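Long-range contacts in H127A/Y244A mutant of alginate lyase AlyC3 in complex with dimannuronate (Psychromonas sp., PDB 7C8F), which probably cleaves alginate by beta-elimination as a polysaccharide lyase of family PL7, and is seen here as a double mutant holding dimannuronate in its cleft: residues Y95-E100 with F238-A243; T121-A126 with T203-T208; L142-W147 with W159-N164; K190-G195 with R222-D227. All coordinates share one frame; numbering follows the deposited sequence.

Contact 1: residues Y95-E100 with F238-A243; sequences YTLSAE and FKAGVA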
# COMPACT_ATOMS: atom_id res chain seq x y z
N TYR B 95 -0.29 -4.24 19.79
CA TYR B 95 -1.71 -4.10 20.10
C TYR B 95 -2.30 -5.48 20.33
O TYR B 95 -2.13 -6.37 19.49
CB TYR B 95 -2.43 -3.37 18.96
CG TYR B 95 -1.80 -2.02 18.74
CD1 TYR B 95 -0.74 -1.86 17.86
CD2 TYR B 95 -2.21 -0.90 19.46
CE1 TYR B 95 -0.12 -0.64 17.69
CE2 TYR B 95 -1.60 0.33 19.29
CZ TYR B 95 -0.55 0.45 18.40
OH TYR B 95 0.07 1.67 18.20
N THR B 96 -2.96 -5.67 21.47
CA THR B 96 -3.41 -6.99 21.89
C THR B 96 -4.90 -7.01 22.18
O THR B 96 -5.41 -6.15 22.91
CB THR B 96 -2.63 -7.51 23.11
OG1 THR B 96 -1.24 -7.58 22.79
CG2 THR B 96 -3.13 -8.90 23.49
N LEU B 97 -5.59 -7.99 21.62
CA LEU B 97 -6.98 -8.26 21.92
C LEU B 97 -7.01 -9.62 22.59
O LEU B 97 -6.50 -10.60 22.04
CB LEU B 97 -7.81 -8.29 20.63
CG LEU B 97 -9.32 -8.37 20.83
CD1 LEU B 97 -9.84 -7.01 21.33
CD2 LEU B 97 -10.00 -8.82 19.53
N SER B 98 -7.58 -9.66 23.77
CA SER B 98 -7.68 -10.88 24.54
C SER B 98 -9.11 -11.22 24.82
O SER B 98 -9.82 -10.42 25.31
CB SER B 98 -6.94 -10.74 25.87
OG SER B 98 -5.62 -10.39 25.70
N ALA B 99 -9.47 -12.46 24.53
CA ALA B 99 -10.80 -12.90 24.75
C ALA B 99 -10.89 -14.33 25.27
O ALA B 99 -10.01 -15.08 25.11
CB ALA B 99 -11.57 -12.81 23.44
N GLU B 100 -12.00 -14.64 25.90
CA GLU B 100 -12.35 -16.00 26.30
C GLU B 100 -13.76 -16.15 25.76
O GLU B 100 -14.61 -15.43 26.11
CB GLU B 100 -12.28 -16.26 27.78
CG GLU B 100 -10.87 -16.22 28.29
CD GLU B 100 -10.76 -16.35 29.79
OE1 GLU B 100 -11.81 -16.41 30.44
OE2 GLU B 100 -9.63 -16.38 30.26
N PHE B 238 -9.21 -3.88 15.53
CA PHE B 238 -9.83 -5.08 16.09
C PHE B 238 -11.36 -4.98 16.10
O PHE B 238 -11.93 -3.91 16.35
CB PHE B 238 -9.42 -5.27 17.55
CG PHE B 238 -7.99 -5.69 17.75
CD1 PHE B 238 -7.50 -6.87 17.18
CD2 PHE B 238 -7.16 -4.96 18.58
CE1 PHE B 238 -6.20 -7.26 17.41
CE2 PHE B 238 -5.86 -5.36 18.82
CZ PHE B 238 -5.37 -6.51 18.23
N LYS B 239 -12.01 -6.13 15.89
CA LYS B 239 -13.43 -6.30 16.16
C LYS B 239 -13.65 -7.62 16.88
O LYS B 239 -12.89 -8.58 16.69
CB LYS B 239 -14.28 -6.30 14.89
CG LYS B 239 -14.22 -4.98 14.15
CD LYS B 239 -15.31 -4.83 13.10
CE LYS B 239 -15.03 -5.67 11.87
NZ LYS B 239 -16.14 -5.48 10.89
N ALA B 240 -14.71 -7.67 17.67
CA ALA B 240 -15.09 -8.86 18.40
C ALA B 240 -16.61 -8.90 18.51
O ALA B 240 -17.23 -7.87 18.76
CB ALA B 240 -14.46 -8.90 19.79
N GLY B 241 -17.18 -10.09 18.34
CA GLY B 241 -18.62 -10.27 18.50
C GLY B 241 -19.06 -11.45 17.67
O GLY B 241 -18.45 -12.52 17.78
N VAL B 242 -20.06 -11.27 16.80
CA VAL B 242 -20.44 -12.30 15.83
C VAL B 242 -20.68 -11.65 14.48
O VAL B 242 -21.18 -10.53 14.39
CB VAL B 242 -21.70 -13.10 16.24
CG1 VAL B 242 -21.42 -13.93 17.46
CG2 VAL B 242 -22.87 -12.16 16.48
N ALA B 243 -20.30 -12.37 13.43
CA ALA B 243 -20.64 -12.03 12.06
C ALA B 243 -20.97 -13.33 11.37
O ALA B 243 -20.23 -14.31 11.49
CB ALA B 243 -19.47 -11.32 11.36
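F238 and L97 bury more surface than any other residues here, 100 and 82 Å², and L97 lies over one face of the F238 ring. The CB of L97 sits over the middle of that ring, 3.6 Å from the centroid and only 6° off the ring normal, a CH-pi contact of nearly ideal alignment. L97 has CG anti to its backbone N (chi1 -172°), which carries its CD2 methyl back along the phenylalanine, 3.9 Å from F238 CD1. Strands 95-100 and 238-240 run almost parallel, at 8°, with axes 8.8 Å apart. That spacing is too wide for backbone pairing and marks two sheets laid face to face, the beta-sandwich (jelly-roll) of PL7 lyases within the concanavalin-like clan. The phenylalanine bridges the gap: its far end reaches the opposite backbone, where F238 CZ lies 3.5 Å from Y95 O, which meets the ring at its edge. Y95, third in buried area, adds its CB at 4.0 Å from F238 CE2, while its phenol leads away from this strand toward E264, to which OH is hydrogen-bonded. F86 joins the cluster, stacking with Y95 and meeting the F238 ring with the planes well inclined. Further along, the L97 CD2 methyl approaches A240 CB at 4.5 Å. K239 points its side chain off the other face of its sheet, where NZ forms a salt bridge with E79.

Contact 2: residues T121-A126 with T203-T208; sequences TFLQVA and TAFDIT. With BEM (beta-D-mannopyranuronic acid), chain D.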
# COMPACT_ATOMS: atom_id res chain seq x y z
N THR B 121 -17.80 -15.76 12.44
CA THR B 121 -16.58 -15.01 12.74
C THR B 121 -16.80 -14.26 14.03
O THR B 121 -17.78 -13.54 14.16
CB THR B 121 -16.29 -14.01 11.62
OG1 THR B 121 -16.09 -14.74 10.40
CG2 THR B 121 -15.05 -13.16 11.94
N PHE B 122 -15.89 -14.44 15.00
CA PHE B 122 -16.06 -13.80 16.30
C PHE B 122 -14.89 -12.94 16.76
O PHE B 122 -15.04 -12.19 17.73
CB PHE B 122 -16.48 -14.83 17.38
CG PHE B 122 -15.49 -15.94 17.58
CD1 PHE B 122 -15.57 -17.11 16.82
CD2 PHE B 122 -14.50 -15.82 18.53
CE1 PHE B 122 -14.64 -18.14 16.99
CE2 PHE B 122 -13.58 -16.85 18.72
CZ PHE B 122 -13.65 -18.01 17.95
N LEU B 123 -13.74 -13.00 16.08
CA LEU B 123 -12.66 -12.04 16.30
C LEU B 123 -12.10 -11.68 14.94
O LEU B 123 -12.01 -12.54 14.06
CB LEU B 123 -11.53 -12.62 17.15
CG LEU B 123 -11.94 -13.16 18.53
CD1 LEU B 123 -10.85 -14.03 19.12
CD2 LEU B 123 -12.26 -12.01 19.48
N GLN B 124 -11.70 -10.42 14.76
CA GLN B 124 -11.22 -9.99 13.46
C GLN B 124 -10.15 -8.91 13.63
O GLN B 124 -10.21 -8.10 14.55
CB GLN B 124 -12.40 -9.48 12.61
CG GLN B 124 -12.10 -9.14 11.16
CD GLN B 124 -13.35 -9.16 10.29
OE1 GLN B 124 -14.10 -10.13 10.28
NE2 GLN B 124 -13.58 -8.07 9.56
N VAL B 125 -9.18 -8.92 12.71
CA VAL B 125 -8.32 -7.77 12.48
C VAL B 125 -8.64 -7.30 11.07
O VAL B 125 -8.40 -8.04 10.10
CB VAL B 125 -6.82 -8.10 12.61
CG1 VAL B 125 -5.97 -6.84 12.33
CG2 VAL B 125 -6.48 -8.68 13.98
N ALA B 126 -9.20 -6.10 10.95
CA ALA B 126 -9.53 -5.50 9.67
C ALA B 126 -8.50 -4.44 9.33
O ALA B 126 -7.68 -4.05 10.17
CB ALA B 126 -10.91 -4.83 9.75
N THR B 203 -12.89 -20.83 25.42
CA THR B 203 -11.54 -20.97 24.89
C THR B 203 -10.92 -19.58 24.87
O THR B 203 -11.56 -18.61 24.45
CB THR B 203 -11.60 -21.53 23.46
OG1 THR B 203 -12.18 -22.85 23.50
CG2 THR B 203 -10.21 -21.63 22.85
N ALA B 204 -9.67 -19.49 25.32
CA ALA B 204 -8.96 -18.22 25.38
C ALA B 204 -8.23 -17.96 24.07
O ALA B 204 -7.53 -18.83 23.54
CB ALA B 204 -7.94 -18.23 26.53
N PHE B 205 -8.37 -16.73 23.56
CA PHE B 205 -7.64 -16.28 22.39
C PHE B 205 -6.92 -14.98 22.72
O PHE B 205 -7.54 -14.05 23.25
CB PHE B 205 -8.59 -16.02 21.21
CG PHE B 205 -9.34 -17.23 20.77
CD1 PHE B 205 -10.56 -17.55 21.37
CD2 PHE B 205 -8.85 -18.06 19.76
CE1 PHE B 205 -11.27 -18.67 20.98
CE2 PHE B 205 -9.57 -19.18 19.37
CZ PHE B 205 -10.79 -19.48 19.98
N ASP B 206 -5.63 -14.90 22.40
CA ASP B 206 -4.87 -13.67 22.55
C ASP B 206 -4.23 -13.35 21.21
O ASP B 206 -3.45 -14.15 20.69
CB ASP B 206 -3.80 -13.79 23.64
CG ASP B 206 -4.39 -14.14 25.00
OD1 ASP B 206 -5.19 -13.34 25.52
OD2 ASP B 206 -4.04 -15.22 25.54
N ILE B 207 -4.59 -12.20 20.65
CA ILE B 207 -4.13 -11.77 19.33
C ILE B 207 -3.26 -10.55 19.53
O ILE B 207 -3.72 -9.52 20.04
CB ILE B 207 -5.31 -11.43 18.41
CG1 ILE B 207 -6.26 -12.62 18.26
CG2 ILE B 207 -4.77 -10.93 17.05
CD1 ILE B 207 -7.58 -12.26 17.61
N THR B 208 -2.00 -10.63 19.10
CA THR B 208 -1.09 -9.49 19.17
C THR B 208 -0.66 -9.10 17.77
O THR B 208 -0.14 -9.94 17.02
CB THR B 208 0.14 -9.78 20.03
OG1 THR B 208 -0.30 -10.16 21.34
CG2 THR B 208 1.02 -8.52 20.15
C1 BEM D . -16.76 -5.78 4.68
C2 BEM D . -15.93 -6.00 3.43
O2 BEM D . -14.56 -5.73 3.71
C3 BEM D . -16.12 -7.40 2.92
O3 BEM D . -15.25 -7.65 1.86
C4 BEM D . -15.92 -8.43 4.02
O4 BEM D . -16.43 -9.68 3.55
C5 BEM D . -16.70 -8.05 5.25
O5 BEM D . -16.47 -6.72 5.67
C6 BEM D . -16.23 -8.94 6.33
O6B BEM D . -15.38 -8.51 7.11
O6A BEM D . -16.82 -9.99 6.52
O1 BEM D . -16.48 -4.53 5.28
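The rings of F122 and F205 meet as an offset edge-to-face pair, the edge of F122 directed at the face of F205. Their planes stand at 66° and their centroids 5.4 Å apart, with F122 CE2 approaching F205 CE1 to 3.7 Å. Consistent with this, F122 and L123 both turn to V145 in a classic beta bulge. With chi1 at 60°, CG of F122 lies between the backbone N and the carbonyl carbon, and the ring swings across to the opposing strand. F158 meets both phenylalanines and completes an aromatic cluster. L123 crosses F205 obliquely, its CD1 methyl 3.7 Å from F205 CB, and its CB also touches I207 CD1 at 4.0 Å. V125 and I207 pass alongside, pointing opposite ways, and touch through their CG2 methyls. Strands 121-126 and 203-208 are nearly parallel, with axes 9.7 Å apart, so this is the hydrophobic interior between the two sheets of the sandwich, and the two segments meet here through side chains. Q124 points the other way, onto the concave, sugar-binding face. Its chain runs out extended, and in the conformer described here, one of two, NE2 donates to carboxylate oxygen O6B of the chain D mannuronate at 3.1 Å, with an angle of 150° at the hydrogen. R77 and K170, also of the glycan pocket, lie among the residues lining this cleft.

Contact 3: residues L142-W147 with W159-N164; sequences LLRVVW and WAMVKN. With BEM (beta-D-mannopyranuronic acid), chain C.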
# COMPACT_ATOMS: atom_id res chain seq x y z
N LEU B 142 -7.37 -8.76 7.59
CA LEU B 142 -6.13 -9.49 7.82
C LEU B 142 -6.40 -10.84 8.46
O LEU B 142 -5.80 -11.85 8.08
CB LEU B 142 -5.19 -8.66 8.70
CG LEU B 142 -3.89 -9.37 9.09
CD1 LEU B 142 -3.06 -9.71 7.87
CD2 LEU B 142 -3.09 -8.54 10.08
N LEU B 143 -7.30 -10.88 9.44
CA LEU B 143 -7.57 -12.10 10.21
C LEU B 143 -9.05 -12.20 10.49
O LEU B 143 -9.67 -11.23 10.93
CB LEU B 143 -6.82 -12.04 11.55
CG LEU B 143 -7.22 -13.11 12.58
CD1 LEU B 143 -6.80 -14.52 12.11
CD2 LEU B 143 -6.61 -12.79 13.96
N ARG B 144 -9.56 -13.40 10.35
CA ARG B 144 -10.84 -13.78 10.85
C ARG B 144 -10.62 -15.05 11.73
O ARG B 144 -10.07 -15.99 11.29
CB ARG B 144 -11.87 -14.09 9.77
CG ARG B 144 -12.30 -12.92 8.94
CD ARG B 144 -13.48 -13.31 8.05
NE ARG B 144 -13.20 -14.40 7.16
CZ ARG B 144 -13.88 -15.52 7.09
NH1 ARG B 144 -14.87 -15.73 7.88
NH2 ARG B 144 -13.51 -16.45 6.26
N VAL B 145 -11.08 -15.01 12.96
CA VAL B 145 -11.07 -16.16 13.84
C VAL B 145 -12.52 -16.64 13.79
O VAL B 145 -13.42 -15.94 14.14
CB VAL B 145 -10.62 -15.87 15.28
CG1 VAL B 145 -10.63 -17.16 16.08
CG2 VAL B 145 -9.22 -15.29 15.28
N VAL B 146 -12.69 -17.87 13.35
CA VAL B 146 -13.98 -18.45 13.13
C VAL B 146 -14.23 -19.81 13.72
O VAL B 146 -13.33 -20.51 14.02
CB VAL B 146 -14.23 -18.63 11.60
CG1 VAL B 146 -13.92 -17.38 10.85
CG2 VAL B 146 -13.42 -19.79 10.99
N TRP B 147 -15.51 -20.14 13.84
CA TRP B 147 -15.97 -21.48 14.16
C TRP B 147 -16.45 -21.90 12.79
O TRP B 147 -17.15 -21.20 12.15
CB TRP B 147 -17.10 -21.54 15.16
CG TRP B 147 -17.59 -22.94 15.41
CD1 TRP B 147 -17.19 -23.73 16.41
CD2 TRP B 147 -18.55 -23.67 14.67
NE1 TRP B 147 -17.83 -24.93 16.34
CE2 TRP B 147 -18.66 -24.92 15.27
CE3 TRP B 147 -19.32 -23.40 13.55
CZ2 TRP B 147 -19.52 -25.88 14.81
CZ3 TRP B 147 -20.17 -24.36 13.11
CH2 TRP B 147 -20.25 -25.58 13.75
N TRP B 159 -10.67 -21.76 13.53
CA TRP B 159 -9.63 -21.53 12.52
C TRP B 159 -9.26 -20.05 12.51
O TRP B 159 -10.11 -19.19 12.76
CB TRP B 159 -10.11 -21.86 11.10
CG TRP B 159 -10.54 -23.28 10.92
CD1 TRP B 159 -11.78 -23.79 11.19
CD2 TRP B 159 -9.74 -24.38 10.45
NE1 TRP B 159 -11.80 -25.14 10.90
CE2 TRP B 159 -10.57 -25.52 10.46
CE3 TRP B 159 -8.41 -24.50 10.03
CZ2 TRP B 159 -10.11 -26.78 10.07
CZ3 TRP B 159 -7.96 -25.77 9.64
CH2 TRP B 159 -8.81 -26.88 9.66
N ALA B 160 -8.00 -19.78 12.19
CA ALA B 160 -7.56 -18.43 11.84
C ALA B 160 -7.41 -18.36 10.32
O ALA B 160 -6.59 -19.09 9.74
CB ALA B 160 -6.23 -18.09 12.51
N MET B 161 -8.21 -17.52 9.68
CA MET B 161 -8.14 -17.30 8.25
C MET B 161 -7.35 -16.02 8.06
O MET B 161 -7.81 -14.93 8.41
CB MET B 161 -9.56 -17.14 7.69
CG MET B 161 -10.52 -18.28 8.07
SD MET B 161 -9.93 -19.87 7.47
CE MET B 161 -11.38 -20.91 7.72
N VAL B 162 -6.14 -16.13 7.52
CA VAL B 162 -5.21 -15.02 7.44
C VAL B 162 -5.02 -14.62 5.99
O VAL B 162 -4.56 -15.43 5.17
CB VAL B 162 -3.87 -15.37 8.11
CG1 VAL B 162 -2.89 -14.21 8.00
CG2 VAL B 162 -4.10 -15.73 9.58
N LYS B 163 -5.35 -13.38 5.66
CA LYS B 163 -5.07 -12.85 4.34
C LYS B 163 -3.56 -12.66 4.23
O LYS B 163 -2.94 -12.01 5.10
CB LYS B 163 -5.81 -11.51 4.21
CG LYS B 163 -5.46 -10.63 3.02
CD LYS B 163 -5.87 -11.24 1.67
CE LYS B 163 -5.82 -10.10 0.61
NZ LYS B 163 -5.96 -10.56 -0.80
N ASN B 164 -2.95 -13.26 3.20
CA ASN B 164 -1.50 -13.42 3.11
C ASN B 164 -0.84 -12.53 2.06
O ASN B 164 0.29 -12.80 1.65
CB ASN B 164 -1.15 -14.89 2.85
CG ASN B 164 0.22 -15.27 3.36
OD1 ASN B 164 0.74 -14.67 4.30
ND2 ASN B 164 0.82 -16.28 2.74
C1 BEM C . -15.64 -10.72 4.09
C2 BEM C . -16.40 -12.04 4.04
O2 BEM C . -16.86 -12.28 2.72
C3 BEM C . -15.47 -13.17 4.39
O3 BEM C . -16.07 -14.40 4.16
C4 BEM C . -14.39 -13.16 3.36
O4 BEM C . -13.62 -14.33 3.41
C5 BEM C . -13.61 -11.91 3.55
O5 BEM C . -14.50 -10.86 3.28
C6 BEM C . -12.48 -11.88 2.61
O6B BEM C . -12.60 -11.30 1.56
O6A BEM C . -11.44 -12.27 3.07
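M161 and R144 form a hydrogen-bonded antiparallel pair at the middle of the contact, each backbone N donating to the other's O. The bond from M161 N to R144 O, 2.9 Å long, is almost straight (175°) and lies in the carbonyl plane. V146 and W159 repeat this two-bond pattern, and K163 N adds a bond to L142 O, its donor tilted from the carbonyl plane. Where L143, V145, A160 and V162 lie, packing is close: L143 CD1 reaches A160 CB at 3.6 Å and V162 CG2 at 3.9 Å, and I216 of the other sheet meets both L143 and A160. L142 and L143 both face V125, a classic beta bulge at the start of this strand. The pair belongs to the larger, curved sheet of the PL7 jelly roll, and the side chains of R144, V146, W159 and M161 project from its other, substrate-binding face. M161 is well packed there, bent at chi2 (-60°) with its CE 4.0 Å from V146 CG2. The looser places are W159, which is partly exposed, and the approach of R144 to the sugar. The guanidinium of R144 lies beneath the chain C mannuronate, whose O3 stands over the centre of one face; the closest approach, R144 NH2 to sugar O4, is 3.6 Å. NH1 of R144 is held by a salt bridge to E119 and a hydrogen bond to T121. A leucine in place of R144 would probably leave E119 without its charge partner and strip the sugar of the flat cationic surface under it.

Contact 4: residues K190-G195 with R222-D227; sequences KKYDLG and RLVEHD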
# COMPACT_ATOMS: atom_id res chain seq x y z
N LYS B 190 -3.81 -17.97 4.19
CA LYS B 190 -3.20 -19.04 4.97
C LYS B 190 -4.14 -19.37 6.11
O LYS B 190 -4.65 -18.47 6.78
CB LYS B 190 -1.84 -18.59 5.50
CG LYS B 190 -1.03 -19.70 6.15
CD LYS B 190 0.42 -19.30 6.32
CE LYS B 190 1.19 -20.33 7.13
NZ LYS B 190 0.94 -21.70 6.64
N LYS B 191 -4.42 -20.65 6.31
CA LYS B 191 -5.38 -21.08 7.32
C LYS B 191 -4.66 -21.86 8.41
O LYS B 191 -3.83 -22.73 8.12
CB LYS B 191 -6.48 -21.93 6.67
CG LYS B 191 -7.19 -21.18 5.54
CD LYS B 191 -8.34 -21.98 4.92
CE LYS B 191 -7.83 -23.06 4.00
NZ LYS B 191 -8.94 -23.63 3.18
N TYR B 192 -5.00 -21.56 9.66
CA TYR B 192 -4.42 -22.23 10.82
C TYR B 192 -5.52 -22.90 11.63
O TYR B 192 -6.52 -22.27 11.97
CB TYR B 192 -3.68 -21.24 11.73
CG TYR B 192 -2.52 -20.52 11.07
CD1 TYR B 192 -2.71 -19.34 10.38
CD2 TYR B 192 -1.22 -21.03 11.14
CE1 TYR B 192 -1.65 -18.66 9.79
CE2 TYR B 192 -0.15 -20.37 10.55
CZ TYR B 192 -0.37 -19.19 9.88
OH TYR B 192 0.69 -18.53 9.28
N ASP B 193 -5.31 -24.18 11.96
CA ASP B 193 -6.23 -24.94 12.80
C ASP B 193 -5.98 -24.56 14.24
O ASP B 193 -4.89 -24.79 14.77
CB ASP B 193 -5.94 -26.43 12.59
CG ASP B 193 -6.95 -27.35 13.26
OD1 ASP B 193 -7.86 -26.90 13.99
OD2 ASP B 193 -6.80 -28.58 13.03
N LEU B 194 -6.98 -23.96 14.88
CA LEU B 194 -6.85 -23.56 16.27
C LEU B 194 -7.46 -24.57 17.21
O LEU B 194 -7.55 -24.30 18.41
CB LEU B 194 -7.46 -22.17 16.48
CG LEU B 194 -6.90 -21.07 15.57
CD1 LEU B 194 -7.55 -19.72 15.90
CD2 LEU B 194 -5.38 -20.98 15.68
N GLY B 195 -7.86 -25.73 16.70
CA GLY B 195 -8.32 -26.83 17.53
C GLY B 195 -9.83 -27.03 17.48
O GLY B 195 -10.61 -26.13 17.15
N ARG B 222 1.07 -20.67 22.02
CA ARG B 222 1.29 -19.92 20.79
C ARG B 222 1.12 -20.85 19.60
O ARG B 222 1.88 -21.80 19.41
CB ARG B 222 2.66 -19.24 20.79
CG ARG B 222 2.79 -18.13 19.74
CD ARG B 222 3.63 -16.97 20.29
NE ARG B 222 2.93 -16.25 21.35
CZ ARG B 222 3.41 -15.17 21.96
NH1 ARG B 222 2.71 -14.58 22.92
NH2 ARG B 222 4.60 -14.69 21.61
N LEU B 223 0.09 -20.59 18.80
CA LEU B 223 -0.18 -21.39 17.61
C LEU B 223 0.14 -20.68 16.31
O LEU B 223 0.38 -21.36 15.31
CB LEU B 223 -1.64 -21.85 17.57
CG LEU B 223 -2.07 -22.91 18.58
CD1 LEU B 223 -3.52 -23.30 18.37
CD2 LEU B 223 -1.17 -24.13 18.47
N VAL B 224 0.11 -19.36 16.27
CA VAL B 224 0.35 -18.60 15.04
C VAL B 224 1.38 -17.53 15.33
O VAL B 224 1.21 -16.75 16.28
CB VAL B 224 -0.94 -17.95 14.51
CG1 VAL B 224 -0.66 -17.18 13.22
CG2 VAL B 224 -2.02 -19.00 14.28
N GLU B 225 2.42 -17.46 14.51
CA GLU B 225 3.41 -16.38 14.55
C GLU B 225 3.72 -16.09 13.08
O GLU B 225 4.63 -16.68 12.49
CB GLU B 225 4.65 -16.79 15.33
CG GLU B 225 5.64 -15.67 15.56
CD GLU B 225 6.68 -16.02 16.61
OE1 GLU B 225 6.44 -16.98 17.39
OE2 GLU B 225 7.72 -15.34 16.67
N HIS B 226 2.94 -15.18 12.50
CA HIS B 226 2.88 -15.01 11.06
C HIS B 226 3.47 -13.65 10.67
O HIS B 226 3.07 -12.62 11.22
CB HIS B 226 1.43 -15.11 10.61
CG HIS B 226 1.24 -14.98 9.13
ND1 HIS B 226 1.69 -15.94 8.24
CD2 HIS B 226 0.68 -14.00 8.38
CE1 HIS B 226 1.40 -15.56 7.01
NE2 HIS B 226 0.78 -14.39 7.07
N ASP B 227 4.42 -13.66 9.74
CA ASP B 227 5.04 -12.43 9.25
C ASP B 227 4.04 -11.67 8.39
O ASP B 227 3.48 -12.23 7.45
CB ASP B 227 6.29 -12.81 8.44
CG ASP B 227 7.06 -11.62 7.86
OD1 ASP B 227 6.56 -10.48 7.87
OD2 ASP B 227 8.18 -11.84 7.35
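Strands 190-195 and 222-227 run antiparallel, at 163°, with axes 7.8 Å apart, and meet through side chains. Y192 carries the contact: the two methyls of V224 lie over one face of its ring, CG1 3.9 Å from the centroid and 13° off the normal, in a CH-pi contact, and CG2 3.6 Å from Y192 CG. With V224 CG1 anti to the backbone N (chi1 -180°) and CG2 beside that N, the methyl pair spans the ring from its CG end to its CZ end. Beyond, the phenol oxygen reaches the imidazole of H226, with Y192 OH 3.0 Å from H226 ND1. H226 NE2 is hydrogen-bonded to Y230. Replacing Y192 by an alanine would probably open a gap over the V224 methyls and leave H226 ND1 without the neighbouring hydroxyl. Farther along, L194 CD2 meets L223 CD1 at 4.0 Å, near the beta bulge in which L223 and V224 both face I216. D193 OD1 accepts from G195 N at 3.0 Å in an Asx turn and is also hydrogen-bonded to H157 ND1. The whole closes one margin of the beta-sandwich, where strand 189-196 of the curved sheet lies against 221-227, an outermost strand of the opposing sheet.

Contacts 1, 2 and 4 each join the two sheets of the sandwich, whereas contact 3 pairs neighbouring strands within the curved, substrate-binding sheet. Contacts 1 and 2 lie near the centre of the molecule, centres 5 Å apart, and share both sheets: 93-103 pairs with 203-210, and 119-129 with 235-240 and 242-245. Contact 3 is centred 9 Å from contact 2; contact 4 is centred 9 Å from contact 3 and 12 Å from contact 2. Along the chain, the other three are nested inside contact 1, contact 3 lies inside contact 2, and contacts 2 and 4 cross. Strand 119-129 faces the core with L123 and V125 and the cleft with Q124, while R144 meets the adjoining mannuronate.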